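Local coordinates for trwC protein (Escherichia coli, PDB 1OMH), which is the N-terminal relaxase domain of a plasmid conjugation protein and recognises and processes the DNA of the origin of transfer, at residues S153-P158 / F232-Q238; K92-L96 / D157-H161; M1-M5 / L86-A90. One frame throughout, in Å; residues are numbered along the deposited sequence.

Contact 1. Residues S153-P158 / F232-Q238; sequences SRERDP and FSKRTEQ. With SO4 (sulfate ion), chain E; SO4 (sulfate ion), chain C; nucleotides of chain A.
The loop 153-158, which joins strands 145-152 and 158-167 of the relaxase sheet, meets the first turn of helix 234-246 around Asp157, beside a DNA phosphate. Asp157 OD2 accepts the backbone N of Lys234 at 2.9 Å, nearly along its own C-O axis, with an N-H...O angle of 163°. With CG beside its backbone N (chi1 -83°), the carboxylate reaches this first-turn amide, while the extended lysine chain crosses Asp157 at about a right angle, its CG 3.2 Å from OD2. Ser153 OG braces the loop from within, accepting the amides of Glu155, an ST turn, and of Asp157. A water joins Ser153 OG, Asp157 OD2 and Arg235 N to OP1 of DC24 of the DNA (chain A). Glu155 CG lies 3.7 Å from Arg235 CD. Next along the loop, Pro158 CD packs 3.5 Å from Phe232 CD2. Arg235, bent at chi2 and chi3, turns its guanidinium edge to DT25: NE bonds OP1 at 2.8 Å and NH2 bonds OP2 and also Lys262 O. Thr236 N and OG1 both donate to OP2 of DC24. Arg154 leads away, NH1 bonding O3 of one sulfate and O4 of another, which His161 and His163 also bind. The buried carboxylate thus secures the helix start, its charge probably offset by the helix N-terminus; Arg235 and Thr236 then bind the DT25 and DC24 phosphates.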
# COMPACT_ATOMS: atom_id res chain seq x y z
N SER B 153 -1.27 -5.88 11.58
CA SER B 153 -2.57 -5.29 11.31
C SER B 153 -2.97 -4.50 12.56
O SER B 153 -2.28 -4.55 13.58
CB SER B 153 -3.61 -6.39 11.05
OG SER B 153 -4.05 -6.98 12.27
N ARG B 154 -4.08 -3.78 12.47
CA ARG B 154 -4.56 -2.99 13.60
C ARG B 154 -4.96 -3.89 14.77
O ARG B 154 -5.15 -3.40 15.88
CB ARG B 154 -5.76 -2.13 13.18
CG ARG B 154 -5.44 -1.04 12.16
CD ARG B 154 -4.31 -0.14 12.64
NE ARG B 154 -4.08 0.99 11.75
CZ ARG B 154 -4.80 2.11 11.74
NH1 ARG B 154 -4.51 3.07 10.88
NH2 ARG B 154 -5.80 2.27 12.60
N GLU B 155 -5.08 -5.19 14.52
CA GLU B 155 -5.43 -6.13 15.58
C GLU B 155 -4.21 -6.96 15.95
O GLU B 155 -4.30 -7.96 16.68
CB GLU B 155 -6.59 -7.02 15.15
CG GLU B 155 -7.97 -6.37 15.30
CD GLU B 155 -8.27 -5.99 16.75
OE1 GLU B 155 -7.91 -6.77 17.65
OE2 GLU B 155 -8.88 -4.92 16.99
N ARG B 156 -3.06 -6.53 15.45
CA ARG B 156 -1.77 -7.16 15.69
C ARG B 156 -1.55 -8.54 15.09
O ARG B 156 -0.75 -9.33 15.60
CB ARG B 156 -1.47 -7.18 17.20
CG ARG B 156 -1.31 -5.79 17.81
CD ARG B 156 -0.34 -4.93 17.00
NE ARG B 156 -0.11 -3.61 17.57
CZ ARG B 156 0.57 -2.64 16.97
NH1 ARG B 156 1.10 -2.85 15.77
NH2 ARG B 156 0.74 -1.46 17.56
N ASP B 157 -2.28 -8.85 14.02
CA ASP B 157 -2.10 -10.12 13.32
C ASP B 157 -0.97 -9.91 12.32
O ASP B 157 -0.67 -8.77 11.95
CB ASP B 157 -3.35 -10.50 12.52
CG ASP B 157 -4.42 -11.16 13.35
OD1 ASP B 157 -4.08 -12.09 14.10
OD2 ASP B 157 -5.60 -10.77 13.22
N PRO B 158 -0.32 -11.00 11.89
CA PRO B 158 0.76 -10.83 10.91
C PRO B 158 0.06 -10.23 9.69
O PRO B 158 -0.99 -10.73 9.29
CB PRO B 158 1.23 -12.27 10.65
CG PRO B 158 0.92 -12.97 11.95
CD PRO B 158 -0.44 -12.41 12.31
N PHE B 232 -6.16 -15.83 11.83
CA PHE B 232 -5.19 -14.73 11.88
C PHE B 232 -5.74 -13.51 11.12
O PHE B 232 -4.98 -12.65 10.68
CB PHE B 232 -3.85 -15.13 11.23
CG PHE B 232 -2.94 -15.91 12.14
CD1 PHE B 232 -2.76 -17.28 11.96
CD2 PHE B 232 -2.23 -15.27 13.15
CE1 PHE B 232 -1.87 -18.00 12.78
CE2 PHE B 232 -1.34 -15.98 13.97
CZ PHE B 232 -1.17 -17.35 13.78
N SER B 233 -7.06 -13.44 10.98
CA SER B 233 -7.70 -12.32 10.28
C SER B 233 -8.78 -11.69 11.16
O SER B 233 -9.96 -11.68 10.81
CB SER B 233 -8.34 -12.79 8.97
OG SER B 233 -7.35 -13.31 8.08
N LYS B 234 -8.36 -11.16 12.30
CA LYS B 234 -9.27 -10.53 13.25
C LYS B 234 -10.03 -9.35 12.67
O LYS B 234 -11.21 -9.19 12.95
CB LYS B 234 -8.49 -10.09 14.50
CG LYS B 234 -7.97 -11.27 15.34
CD LYS B 234 -7.13 -10.77 16.52
CE LYS B 234 -6.61 -11.93 17.36
NZ LYS B 234 -5.78 -11.44 18.51
N ARG B 235 -9.36 -8.51 11.88
CA ARG B 235 -10.05 -7.37 11.28
C ARG B 235 -11.17 -7.83 10.35
O ARG B 235 -12.25 -7.24 10.35
CB ARG B 235 -9.05 -6.48 10.53
CG ARG B 235 -8.13 -5.69 11.46
CD ARG B 235 -8.89 -4.58 12.19
NE ARG B 235 -9.38 -3.58 11.24
CZ ARG B 235 -10.65 -3.19 11.15
NH1 ARG B 235 -11.57 -3.70 11.96
NH2 ARG B 235 -10.99 -2.29 10.24
N THR B 236 -10.94 -8.90 9.59
CA THR B 236 -11.96 -9.42 8.70
C THR B 236 -13.16 -9.87 9.52
O THR B 236 -14.31 -9.67 9.13
CB THR B 236 -11.46 -10.62 7.88
OG1 THR B 236 -10.38 -10.21 7.04
CG2 THR B 236 -12.58 -11.21 7.04
N GLU B 237 -12.88 -10.48 10.67
CA GLU B 237 -13.93 -10.97 11.56
C GLU B 237 -14.76 -9.81 12.11
O GLU B 237 -15.98 -9.90 12.20
CB GLU B 237 -13.32 -11.76 12.73
CG GLU B 237 -14.32 -12.60 13.51
CD GLU B 237 -13.70 -13.22 14.76
OE1 GLU B 237 -12.51 -13.60 14.72
OE2 GLU B 237 -14.42 -13.33 15.78
N GLN B 238 -14.09 -8.72 12.47
CA GLN B 238 -14.78 -7.54 13.00
C GLN B 238 -15.66 -6.92 11.92
O GLN B 238 -16.79 -6.48 12.19
CB GLN B 238 -13.75 -6.52 13.52
CG GLN B 238 -13.06 -6.99 14.81
CD GLN B 238 -11.91 -6.08 15.25
OE1 GLN B 238 -11.55 -6.05 16.43
NE2 GLN B 238 -11.33 -5.35 14.30
S SO4 E . -7.06 5.79 11.83
O1 SO4 E . -7.01 5.01 13.08
O2 SO4 E . -8.37 5.62 11.17
O3 SO4 E . -5.99 5.32 10.92
O4 SO4 E . -6.84 7.22 12.14
S SO4 C . -1.49 0.53 9.23
O1 SO4 C . -0.17 0.90 9.78
O2 SO4 C . -1.97 -0.70 9.88
O3 SO4 C . -1.36 0.30 7.78
O4 SO4 C . -2.44 1.63 9.48
P DC A 24 -7.01 -8.94 8.12
OP1 DC A 24 -5.83 -8.84 9.02
OP2 DC A 24 -8.29 -9.50 8.64
O5' DC A 24 -7.31 -7.52 7.47
C5' DC A 24 -6.29 -6.54 7.21
C4' DC A 24 -6.90 -5.38 6.47
O4' DC A 24 -7.69 -5.92 5.39
C3' DC A 24 -7.85 -4.52 7.31
O3' DC A 24 -7.18 -3.24 7.37
C2' DC A 24 -8.96 -4.15 6.34
C1' DC A 24 -8.85 -5.14 5.20
N1 DC A 24 -9.99 -6.02 4.88
C2 DC A 24 -11.07 -5.46 4.19
O2 DC A 24 -11.07 -4.24 3.98
N3 DC A 24 -12.08 -6.25 3.77
C4 DC A 24 -12.03 -7.56 4.02
N4 DC A 24 -13.03 -8.32 3.56
C5 DC A 24 -10.96 -8.16 4.76
C6 DC A 24 -9.98 -7.35 5.17
P DT A 25 -7.74 -2.03 8.28
OP1 DT A 25 -7.38 -2.36 9.68
OP2 DT A 25 -9.14 -1.70 7.94
O5' DT A 25 -6.85 -0.80 7.79
C5' DT A 25 -5.42 -0.92 7.70
C4' DT A 25 -4.87 0.09 6.71
O4' DT A 25 -5.31 -0.25 5.38
C3' DT A 25 -5.39 1.50 6.94
O3' DT A 25 -4.47 2.19 7.79
C2' DT A 25 -5.38 2.12 5.56
C1' DT A 25 -5.51 0.94 4.62
N1 DT A 25 -6.80 0.83 3.90
C2 DT A 25 -6.99 1.62 2.78
O2 DT A 25 -6.16 2.42 2.38
N3 DT A 25 -8.20 1.43 2.15
C4 DT A 25 -9.21 0.57 2.52
O4 DT A 25 -10.24 0.51 1.85
C5 DT A 25 -8.95 -0.22 3.71
C7 DT A 25 -9.99 -1.18 4.19
C6 DT A 25 -7.78 -0.05 4.33
O HOH W 1 -6.23 -8.60 11.46
O HOH W 2 -3.11 -10.62 17.57

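Contact 2. Residues K92-L96 / D157-H161; sequences KSVSL and DPQLH. With SO4 (sulfate ion), chain C; nucleotides of chain A.
Lys92 and Ser95, on the first turn of helix 92-99, fasten that helix across the beginning of strand 158-167 in the central antiparallel sheet. The short axes run 7.0 Å apart at 103°. Lys92 NZ donates to Pro158 O at 2.9 Å and to Gln159 OE1 at 2.8 Å, tilted some 20° from each carbonyl plane, and also to OP1 of DC24 of the DNA (chain A) at 2.9 Å. Bends at chi2 and chi3 bring the lysine's end back toward the strand. Cut back to an alanine, this position would probably leave the DC24 phosphate without this positive charge, and Pro158 O and Gln159 OE1 without its N-H donors. Gln159 NE2 donates to O2 of DT23. Ser95 OG takes the backbone N-H of Leu160 at 2.8 Å (165°) and gives its own hydrogen to a water, which donates to Gln159 OE1. Alongside, Leu96 CD1 rests on Pro158 CB. Farther out, His161, a zinc and copper ligand in other structures of this protein, holds a sulfate through NE2 in this metal-free complex. On the ring's other nitrogen, ND1 donates to Gln159 O at 2.6 Å, from above the carbonyl plane, which fixes the ring's rotation.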
# COMPACT_ATOMS: atom_id res chain seq x y z
N LYS B 92 -3.01 -13.42 3.35
CA LYS B 92 -2.71 -13.76 4.74
C LYS B 92 -1.72 -14.92 4.89
O LYS B 92 -0.81 -14.85 5.71
CB LYS B 92 -4.00 -14.09 5.51
CG LYS B 92 -3.80 -14.37 7.00
CD LYS B 92 -3.27 -13.14 7.75
CE LYS B 92 -4.27 -11.98 7.70
NZ LYS B 92 -3.84 -10.83 8.54
N SER B 93 -1.90 -15.98 4.11
CA SER B 93 -0.98 -17.13 4.19
C SER B 93 0.45 -16.69 3.94
O SER B 93 1.39 -17.21 4.54
CB SER B 93 -1.36 -18.19 3.16
OG SER B 93 -1.22 -17.70 1.84
N VAL B 94 0.62 -15.72 3.04
CA VAL B 94 1.94 -15.22 2.72
C VAL B 94 2.52 -14.47 3.92
O VAL B 94 3.69 -14.66 4.27
CB VAL B 94 1.89 -14.31 1.46
CG1 VAL B 94 3.26 -13.69 1.19
CG2 VAL B 94 1.44 -15.15 0.26
N SER B 95 1.70 -13.64 4.56
CA SER B 95 2.16 -12.91 5.74
C SER B 95 2.56 -13.91 6.83
O SER B 95 3.56 -13.72 7.53
CB SER B 95 1.07 -11.97 6.27
OG SER B 95 0.80 -10.92 5.36
N LEU B 96 1.78 -14.99 6.96
CA LEU B 96 2.04 -16.01 7.97
C LEU B 96 3.36 -16.74 7.75
O LEU B 96 4.15 -16.92 8.68
CB LEU B 96 0.91 -17.04 7.99
CG LEU B 96 -0.27 -16.83 8.94
CD1 LEU B 96 -0.59 -15.36 9.14
CD2 LEU B 96 -1.47 -17.60 8.40
N ASP B 157 -2.28 -8.85 14.02
CA ASP B 157 -2.10 -10.12 13.32
C ASP B 157 -0.97 -9.91 12.32
O ASP B 157 -0.67 -8.77 11.95
CB ASP B 157 -3.35 -10.50 12.52
CG ASP B 157 -4.42 -11.16 13.35
OD1 ASP B 157 -4.08 -12.09 14.10
OD2 ASP B 157 -5.60 -10.77 13.22
N PRO B 158 -0.32 -11.00 11.89
CA PRO B 158 0.76 -10.83 10.91
C PRO B 158 0.06 -10.23 9.69
O PRO B 158 -0.99 -10.73 9.29
CB PRO B 158 1.23 -12.27 10.65
CG PRO B 158 0.92 -12.97 11.95
CD PRO B 158 -0.44 -12.41 12.31
N GLN B 159 0.63 -9.18 9.12
CA GLN B 159 0.01 -8.51 7.98
C GLN B 159 1.07 -7.73 7.21
O GLN B 159 1.32 -6.55 7.48
CB GLN B 159 -1.09 -7.57 8.50
CG GLN B 159 -1.90 -6.82 7.45
CD GLN B 159 -2.65 -7.74 6.50
OE1 GLN B 159 -2.89 -8.91 6.79
NE2 GLN B 159 -3.03 -7.19 5.35
N LEU B 160 1.69 -8.40 6.26
CA LEU B 160 2.74 -7.80 5.44
C LEU B 160 2.15 -6.84 4.42
O LEU B 160 1.43 -7.25 3.51
CB LEU B 160 3.54 -8.90 4.73
CG LEU B 160 4.71 -8.52 3.84
CD1 LEU B 160 5.77 -7.75 4.64
CD2 LEU B 160 5.32 -9.79 3.25
N HIS B 161 2.45 -5.55 4.57
CA HIS B 161 1.94 -4.56 3.65
C HIS B 161 2.88 -3.37 3.57
O HIS B 161 3.63 -3.08 4.51
CB HIS B 161 0.54 -4.08 4.06
CG HIS B 161 0.48 -3.45 5.42
ND1 HIS B 161 0.64 -4.17 6.59
CD2 HIS B 161 0.23 -2.17 5.80
CE1 HIS B 161 0.50 -3.36 7.63
NE2 HIS B 161 0.25 -2.15 7.18
S SO4 C . -1.49 0.53 9.23
O1 SO4 C . -0.17 0.90 9.78
O2 SO4 C . -1.97 -0.70 9.88
O3 SO4 C . -1.36 0.30 7.78
O4 SO4 C . -2.44 1.63 9.48
P DT A 23 -9.28 -12.79 2.51
OP1 DT A 23 -8.33 -13.91 2.31
OP2 DT A 23 -10.69 -13.09 2.85
O5' DT A 23 -8.67 -11.77 3.58
C5' DT A 23 -8.25 -12.19 4.90
C4' DT A 23 -6.98 -11.46 5.30
O4' DT A 23 -6.06 -11.57 4.20
C3' DT A 23 -7.07 -9.96 5.65
O3' DT A 23 -6.47 -9.90 6.96
C2' DT A 23 -5.82 -9.36 5.03
C1' DT A 23 -5.32 -10.40 4.03
N1 DT A 23 -5.22 -10.11 2.59
C2 DT A 23 -4.54 -9.00 2.17
O2 DT A 23 -4.14 -8.13 2.93
N3 DT A 23 -4.34 -8.93 0.81
C4 DT A 23 -4.76 -9.85 -0.14
O4 DT A 23 -4.47 -9.68 -1.32
C5 DT A 23 -5.54 -10.95 0.37
C7 DT A 23 -6.08 -11.98 -0.57
C6 DT A 23 -5.74 -11.02 1.69
P DC A 24 -7.01 -8.94 8.12
OP1 DC A 24 -5.83 -8.84 9.02
OP2 DC A 24 -8.29 -9.50 8.64
O5' DC A 24 -7.31 -7.52 7.47
C5' DC A 24 -6.29 -6.54 7.21
C4' DC A 24 -6.90 -5.38 6.47
O4' DC A 24 -7.69 -5.92 5.39
C3' DC A 24 -7.85 -4.52 7.31
O3' DC A 24 -7.18 -3.24 7.37
C2' DC A 24 -8.96 -4.15 6.34
C1' DC A 24 -8.85 -5.14 5.20
N1 DC A 24 -9.99 -6.02 4.88
C2 DC A 24 -11.07 -5.46 4.19
O2 DC A 24 -11.07 -4.24 3.98
N3 DC A 24 -12.08 -6.25 3.77
C4 DC A 24 -12.03 -7.56 4.02
N4 DC A 24 -13.03 -8.32 3.56
C5 DC A 24 -10.96 -8.16 4.76
C6 DC A 24 -9.98 -7.35 5.17
O HOH W 3 -1.67 -10.66 4.97

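Contact 3. Residues M1-M5 / L86-A90; sequences MLSHM and LTFSA. With nucleotides of chain A.
Leu2 and Phe88 are paired where the edge strand 2-8 of the five-stranded relaxase sheet runs antiparallel to strand 81-89. They form a non-hydrogen-bonded pair and lie side by side, pointing the same way. Leu2 CG sits over one face of the Phe88 ring, offset toward its rim, in a CH-pi contact 4.1 Å from the centroid. Phe88 has its ring carbon CG beside the backbone N (chi1 -62°), whereas Leu2 CG is anti to its own N (chi1 -158°), which brings the two branches together and leaves Leu2 CD2 3.9 Å from Leu86 CB. On that same face Leu86 CD2 touches His4 CB, while the imidazole swings away to bond Thr189 through ND1 and an adenine base of the DNA through NE2. Helices 104-122 and 189-206 cover this apolar side.

The other face carries Ser3 and Thr87, a hydrogen-bonded pair. Thr87 N donates to Ser3 O at 2.9 Å, in the carbonyl plane, and Ser3 N to Thr87 O. Ser3 OG stands between its backbone N and carbonyl carbon (chi1 71°), 3.7 Å from Thr87 CB, and a water lies 3.0 Å from both Ser3 OG and Thr87 OG1.

At the strand end, Met1 N donates to Ser89 O at 2.7 Å and also to O4 of DT23 of the DNA (chain A), and Ser89 N returns a bond to Met1 O. The Met1 side chain, present as selenomethionine and bent at chi2 and chi3, lays CG against the base of DG22 and SE 3.5 Å from C4 of DT21, whose O4 accepts Leu2 N. The amino terminus, probably positively charged, is thus shared between sheet and base, so pairing of the edge strand also sets Met1 N and Leu2 N against base oxygens, consistent with a part in recognising the DNA.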
# COMPACT_ATOMS: atom_id res chain seq x y z
N MSE B 1 -3.38 -7.49 -2.51
CA MSE B 1 -4.42 -6.44 -2.56
C MSE B 1 -3.73 -5.10 -2.77
O MSE B 1 -2.61 -4.89 -2.31
CB MSE B 1 -5.19 -6.41 -1.24
CG MSE B 1 -6.22 -5.31 -1.09
SE MSE B 1 -7.76 -5.53 -2.23
CE MSE B 1 -7.83 -7.45 -2.25
N LEU B 2 -4.39 -4.19 -3.48
CA LEU B 2 -3.86 -2.86 -3.73
C LEU B 2 -5.01 -1.87 -3.58
O LEU B 2 -6.09 -2.06 -4.15
CB LEU B 2 -3.28 -2.74 -5.15
CG LEU B 2 -2.24 -1.65 -5.46
CD1 LEU B 2 -2.49 -1.10 -6.85
CD2 LEU B 2 -2.27 -0.53 -4.45
N SER B 3 -4.78 -0.83 -2.80
CA SER B 3 -5.79 0.20 -2.59
C SER B 3 -5.09 1.54 -2.66
O SER B 3 -3.89 1.64 -2.42
CB SER B 3 -6.47 0.04 -1.23
OG SER B 3 -5.58 0.39 -0.18
N HIS B 4 -5.85 2.58 -2.98
CA HIS B 4 -5.27 3.90 -3.05
C HIS B 4 -6.05 4.84 -2.15
O HIS B 4 -7.23 4.62 -1.85
CB HIS B 4 -5.31 4.44 -4.49
CG HIS B 4 -6.70 4.66 -5.01
ND1 HIS B 4 -7.25 3.87 -6.00
CD2 HIS B 4 -7.65 5.56 -4.67
CE1 HIS B 4 -8.48 4.28 -6.24
NE2 HIS B 4 -8.75 5.30 -5.45
N MSE B 5 -5.37 5.90 -1.74
CA MSE B 5 -5.99 6.90 -0.92
C MSE B 5 -5.34 8.20 -1.32
O MSE B 5 -4.11 8.34 -1.27
CB MSE B 5 -5.74 6.63 0.57
CG MSE B 5 -6.81 7.23 1.48
SE MSE B 5 -6.36 7.09 3.35
CE MSE B 5 -5.79 5.24 3.38
N LEU B 86 -0.42 4.20 -2.11
CA LEU B 86 -0.80 2.92 -2.72
C LEU B 86 -0.39 1.88 -1.67
O LEU B 86 0.79 1.68 -1.40
CB LEU B 86 -0.05 2.69 -4.04
CG LEU B 86 -0.33 3.62 -5.24
CD1 LEU B 86 0.33 3.05 -6.49
CD2 LEU B 86 -1.82 3.75 -5.47
N THR B 87 -1.39 1.24 -1.07
CA THR B 87 -1.14 0.24 -0.05
C THR B 87 -1.23 -1.18 -0.61
O THR B 87 -2.31 -1.63 -0.99
CB THR B 87 -2.16 0.38 1.10
OG1 THR B 87 -2.03 1.67 1.69
CG2 THR B 87 -1.94 -0.70 2.16
N PHE B 88 -0.08 -1.84 -0.67
CA PHE B 88 0.04 -3.21 -1.17
C PHE B 88 0.01 -4.18 0.02
O PHE B 88 0.86 -4.10 0.90
CB PHE B 88 1.37 -3.41 -1.90
CG PHE B 88 1.55 -2.56 -3.11
CD1 PHE B 88 1.96 -1.23 -3.00
CD2 PHE B 88 1.32 -3.09 -4.38
CE1 PHE B 88 2.14 -0.44 -4.14
CE2 PHE B 88 1.50 -2.31 -5.52
CZ PHE B 88 1.91 -0.99 -5.40
N SER B 89 -0.94 -5.10 0.01
CA SER B 89 -1.05 -6.08 1.10
C SER B 89 -1.00 -7.50 0.55
O SER B 89 -1.69 -7.83 -0.41
CB SER B 89 -2.35 -5.86 1.86
OG SER B 89 -2.40 -4.54 2.37
N ALA B 90 -0.18 -8.33 1.16
CA ALA B 90 -0.04 -9.71 0.74
C ALA B 90 -1.16 -10.58 1.28
O ALA B 90 -1.84 -10.21 2.25
CB ALA B 90 1.30 -10.25 1.21
P DT A 23 -9.28 -12.79 2.51
OP1 DT A 23 -8.33 -13.91 2.31
OP2 DT A 23 -10.69 -13.09 2.85
O5' DT A 23 -8.67 -11.77 3.58
C5' DT A 23 -8.25 -12.19 4.90
C4' DT A 23 -6.98 -11.46 5.30
O4' DT A 23 -6.06 -11.57 4.20
C3' DT A 23 -7.07 -9.96 5.65
O3' DT A 23 -6.47 -9.90 6.96
C2' DT A 23 -5.82 -9.36 5.03
C1' DT A 23 -5.32 -10.40 4.03
N1 DT A 23 -5.22 -10.11 2.59
C2 DT A 23 -4.54 -9.00 2.17
O2 DT A 23 -4.14 -8.13 2.93
N3 DT A 23 -4.34 -8.93 0.81
C4 DT A 23 -4.76 -9.85 -0.14
O4 DT A 23 -4.47 -9.68 -1.32
C5 DT A 23 -5.54 -10.95 0.37
C7 DT A 23 -6.08 -11.98 -0.57
C6 DT A 23 -5.74 -11.02 1.69
P DG A 22 -13.61 -9.40 -1.43
OP1 DG A 22 -14.17 -10.77 -1.49
OP2 DG A 22 -14.28 -8.38 -0.58
O5' DG A 22 -12.09 -9.49 -0.97
C5' DG A 22 -11.25 -10.60 -1.32
C4' DG A 22 -9.95 -10.51 -0.56
O4' DG A 22 -9.50 -9.16 -0.68
C3' DG A 22 -10.02 -10.80 0.94
O3' DG A 22 -9.28 -12.01 1.11
C2' DG A 22 -9.02 -9.81 1.53
C1' DG A 22 -8.88 -8.72 0.50
N9 DG A 22 -9.36 -7.38 0.80
C8 DG A 22 -10.56 -6.80 0.47
N7 DG A 22 -10.61 -5.52 0.75
C5 DG A 22 -9.38 -5.26 1.34
C6 DG A 22 -8.83 -4.05 1.84
O6 DG A 22 -9.34 -2.92 1.86
N1 DG A 22 -7.55 -4.24 2.35
C2 DG A 22 -6.88 -5.43 2.37
N2 DG A 22 -5.65 -5.42 2.90
N3 DG A 22 -7.37 -6.56 1.90
C4 DG A 22 -8.61 -6.40 1.40
P DT A 21 -13.57 -3.41 -3.21
OP1 DT A 21 -14.56 -3.76 -2.17
OP2 DT A 21 -12.39 -2.60 -2.86
O5' DT A 21 -13.09 -4.76 -3.93
C5' DT A 21 -14.04 -5.75 -4.33
C4' DT A 21 -13.36 -7.09 -4.56
O4' DT A 21 -12.25 -6.90 -5.47
C3' DT A 21 -12.75 -7.72 -3.30
O3' DT A 21 -13.58 -8.84 -2.94
C2' DT A 21 -11.54 -8.46 -3.83
C1' DT A 21 -11.20 -7.80 -5.17
N1 DT A 21 -9.88 -7.14 -5.31
C2 DT A 21 -8.75 -7.91 -5.08
O2 DT A 21 -8.79 -9.08 -4.74
N3 DT A 21 -7.56 -7.25 -5.26
C4 DT A 21 -7.38 -5.93 -5.64
O4 DT A 21 -6.23 -5.49 -5.77
C5 DT A 21 -8.60 -5.18 -5.85
C7 DT A 21 -8.50 -3.74 -6.26
C6 DT A 21 -9.77 -5.81 -5.68
O HOH W 4 -4.31 3.05 0.37

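Contacts 1 and 2 are neighbours, with centres about 10 Å apart. They share Asp157 and Pro158 and meet again where Phe232 O approaches Lys92 NZ. Contact 3 has its centre about 14 Å from that of contact 2 and about 16 Å from that of contact 1. It touches contact 2, since strands 81-89 and 158-167 adjoin in the sheet, but not contact 1. Along the chain, strand 2-8 pairs with strand 81-89, helix 92-99 follows directly and packs on strand 158-167, and the loop before that strand receives helix 234-246. Together the contacts touch consecutive nucleotides DT21 to DT25, a path that leads toward the metal-binding histidines at its DT25 end.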